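Local structure of diketoreductase (Acinetobacter baylyi, 4E12) at residues 86-91 / 116-121. The protein reduces dicarbonyl compounds with NADH and probably also acts as an NAD-dependent (3S)-3-hydroxyacyl-CoA dehydrogenase of fatty acid beta-oxidation. Numbering follows the deposited sequence.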
loop_
_atom_site.group_PDB
_atom_site.type_symbol
_atom_site.label_atom_id
_atom_site.label_comp_id
_atom_site.label_asym_id
_atom_site.label_seq_id
_atom_site.Cartn_x
_atom_site.Cartn_y
_atom_site.Cartn_z
ATOM N N ALA A 86 -28.002 28.666 7.239
ATOM C CA ALA A 86 -26.821 27.872 6.902
ATOM C C ALA A 86 -26.424 28.034 5.433
ATOM O O ALA A 86 -27.271 27.994 4.540
ATOM C CB ALA A 86 -27.073 26.400 7.232
ATOM N N ASP A 87 -25.134 28.234 5.183
ATOM C CA ASP A 87 -24.605 28.231 3.817
ATOM C C ASP A 87 -24.231 26.800 3.409
ATOM O O ASP A 87 -24.268 26.426 2.232
ATOM C CB ASP A 87 -23.364 29.126 3.748
ATOM C CG ASP A 87 -23.676 30.576 4.072
ATOM O OD1 ASP A 87 -24.706 31.076 3.575
ATOM O OD2 ASP A 87 -22.906 31.200 4.835
ATOM N N LEU A 88 -23.885 26.002 4.407
ATOM C CA LEU A 88 -23.419 24.634 4.199
ATOM C C LEU A 88 -23.819 23.822 5.406
ATOM O O LEU A 88 -23.660 24.276 6.540
ATOM C CB LEU A 88 -21.891 24.630 4.099
ATOM C CG LEU A 88 -21.152 23.285 4.042
ATOM C CD1 LEU A 88 -21.447 22.600 2.716
ATOM C CD2 LEU A 88 -19.648 23.531 4.170
ATOM N N VAL A 89 -24.341 22.626 5.164
ATOM C CA VAL A 89 -24.638 21.688 6.238
ATOM C C VAL A 89 -23.803 20.444 5.999
ATOM O O VAL A 89 -23.877 19.819 4.935
ATOM C CB VAL A 89 -26.134 21.304 6.246
ATOM C CG1 VAL A 89 -26.428 20.247 7.312
ATOM C CG2 VAL A 89 -26.975 22.550 6.490
ATOM N N ILE A 90 -22.982 20.109 6.976
ATOM C CA ILE A 90 -22.202 18.895 6.887
ATOM C C ILE A 90 -22.910 17.870 7.770
ATOM O O ILE A 90 -23.065 18.074 8.976
ATOM C CB ILE A 90 -20.743 19.134 7.357
ATOM C CG1 ILE A 90 -20.088 20.249 6.526
ATOM C CG2 ILE A 90 -19.934 17.861 7.161
ATOM C CD1 ILE A 90 -18.694 20.628 6.966
ATOM N N GLU A 91 -23.364 16.788 7.146
ATOM C CA GLU A 91 -24.094 15.730 7.822
ATOM C C GLU A 91 -23.181 14.578 8.250
ATOM O O GLU A 91 -22.535 13.935 7.418
ATOM C CB GLU A 91 -25.225 15.228 6.918
ATOM C CG GLU A 91 -25.953 14.009 7.452
ATOM C CD GLU A 91 -25.257 12.702 7.113
ATOM O OE1 GLU A 91 -25.111 12.403 5.929
ATOM O OE2 GLU A 91 -24.840 11.960 8.031
ATOM N N ILE A 116 -25.944 24.392 0.801
ATOM C CA ILE A 116 -25.273 23.217 0.254
ATOM C C ILE A 116 -25.308 22.102 1.288
ATOM O O ILE A 116 -25.078 22.350 2.476
ATOM C CB ILE A 116 -23.813 23.534 -0.082
ATOM C CG1 ILE A 116 -23.770 24.641 -1.137
ATOM C CG2 ILE A 116 -23.083 22.263 -0.516
ATOM C CD1 ILE A 116 -22.394 25.177 -1.450
ATOM N N PHE A 117 -25.625 20.889 0.847
ATOM C CA PHE A 117 -25.625 19.733 1.741
ATOM C C PHE A 117 -24.413 18.855 1.443
ATOM O O PHE A 117 -24.189 18.456 0.298
ATOM C CB PHE A 117 -26.869 18.857 1.551
ATOM C CG PHE A 117 -28.178 19.523 1.906
ATOM C CD1 PHE A 117 -28.216 20.709 2.631
ATOM C CD2 PHE A 117 -29.376 18.948 1.508
ATOM C CE1 PHE A 117 -29.431 21.315 2.957
ATOM C CE2 PHE A 117 -30.601 19.549 1.826
ATOM C CZ PHE A 117 -30.625 20.730 2.551
ATOM N N ALA A 118 -23.644 18.519 2.468
ATOM C CA ALA A 118 -22.549 17.576 2.261
ATOM C C ALA A 118 -22.629 16.433 3.274
ATOM O O ALA A 118 -22.761 16.664 4.479
ATOM C CB ALA A 118 -21.214 18.310 2.362
ATOM N N THR A 119 -22.560 15.200 2.780
ATOM C CA THR A 119 -22.549 14.012 3.634
ATOM C C THR A 119 -21.110 13.558 3.913
ATOM O O THR A 119 -20.258 13.628 3.024
ATOM C CB THR A 119 -23.334 12.843 2.962
ATOM O OG1 THR A 119 -23.272 11.677 3.789
ATOM C CG2 THR A 119 -22.773 12.527 1.577
ATOM N N ASN A 120 -20.836 13.112 5.143
ATOM C CA ASN A 120 -19.513 12.598 5.499
ATOM C C ASN A 120 -19.519 11.070 5.431
ATOM O O ASN A 120 -18.558 10.421 5.855
ATOM C CB ASN A 120 -19.118 13.069 6.919
ATOM C CG ASN A 120 -17.763 12.538 7.360
ATOM O OD1 ASN A 120 -16.768 12.653 6.637
ATOM N ND2 ASN A 120 -17.719 11.939 8.545
ATOM N N SER A 121 -20.586 10.500 4.856
ATOM C CA SER A 121 -20.863 9.061 4.956
ATOM C C SER A 121 -19.731 8.185 4.419
ATOM O O SER A 121 -19.238 8.412 3.312
ATOM C CB SER A 121 -22.181 8.708 4.247
ATOM O OG SER A 121 -22.501 7.334 4.419
#
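Glu91 and Thr119 sit abreast at the C-terminal ends of parallel strands 88-91 and 116-119, their side chains pointing the same way. Thr119 OG1 donates to Glu91 OE1 at 2.9 Å, meeting the syn side of the carboxylate but 26° out of its plane. In turn Thr119 OG1 accepts from Ser121 N at 3.1 Å, closing an ST turn as the chain leaves the strand.

Between the strands runs a ladder of five backbone hydrogen bonds, from Asp87 O to Asn120 N; the shortest joins Glu91 N to Ala118 O at 2.7 Å. Apolar packing is closer on the face of Leu88 and Ile116, where helix 164-176 packs on Leu88, Ile90 and Ile116. With Leu88 CG anti to the backbone N (chi1 173°), Leu88 CD1 swings across to Ile116 CG2 at 3.6 Å. The apolar pair on the other face meets more loosely: Val89 CB stays 4.2 Å from Phe117 CD1, and Leu107 of helix 97-110 touches both residues. Asp87, at the start, is the partly exposed end; its carboxylate is bound by Lys114, in a salt bridge, and by the amides of Thr5 and Asn6.

Strand 88-91, helix 97-110 and strand 116-119 form a beta-alpha-beta unit of the Rossmann fold, with NAD(+)-binding Asn120 just past its last strand. Gripped also by Tyr104, Val93 N and a salt bridge to NAD(+)-binding Lys100, the buried Glu91 carboxylate is probably kept ionised, consistent with its positioning Lys100 for the cofactor.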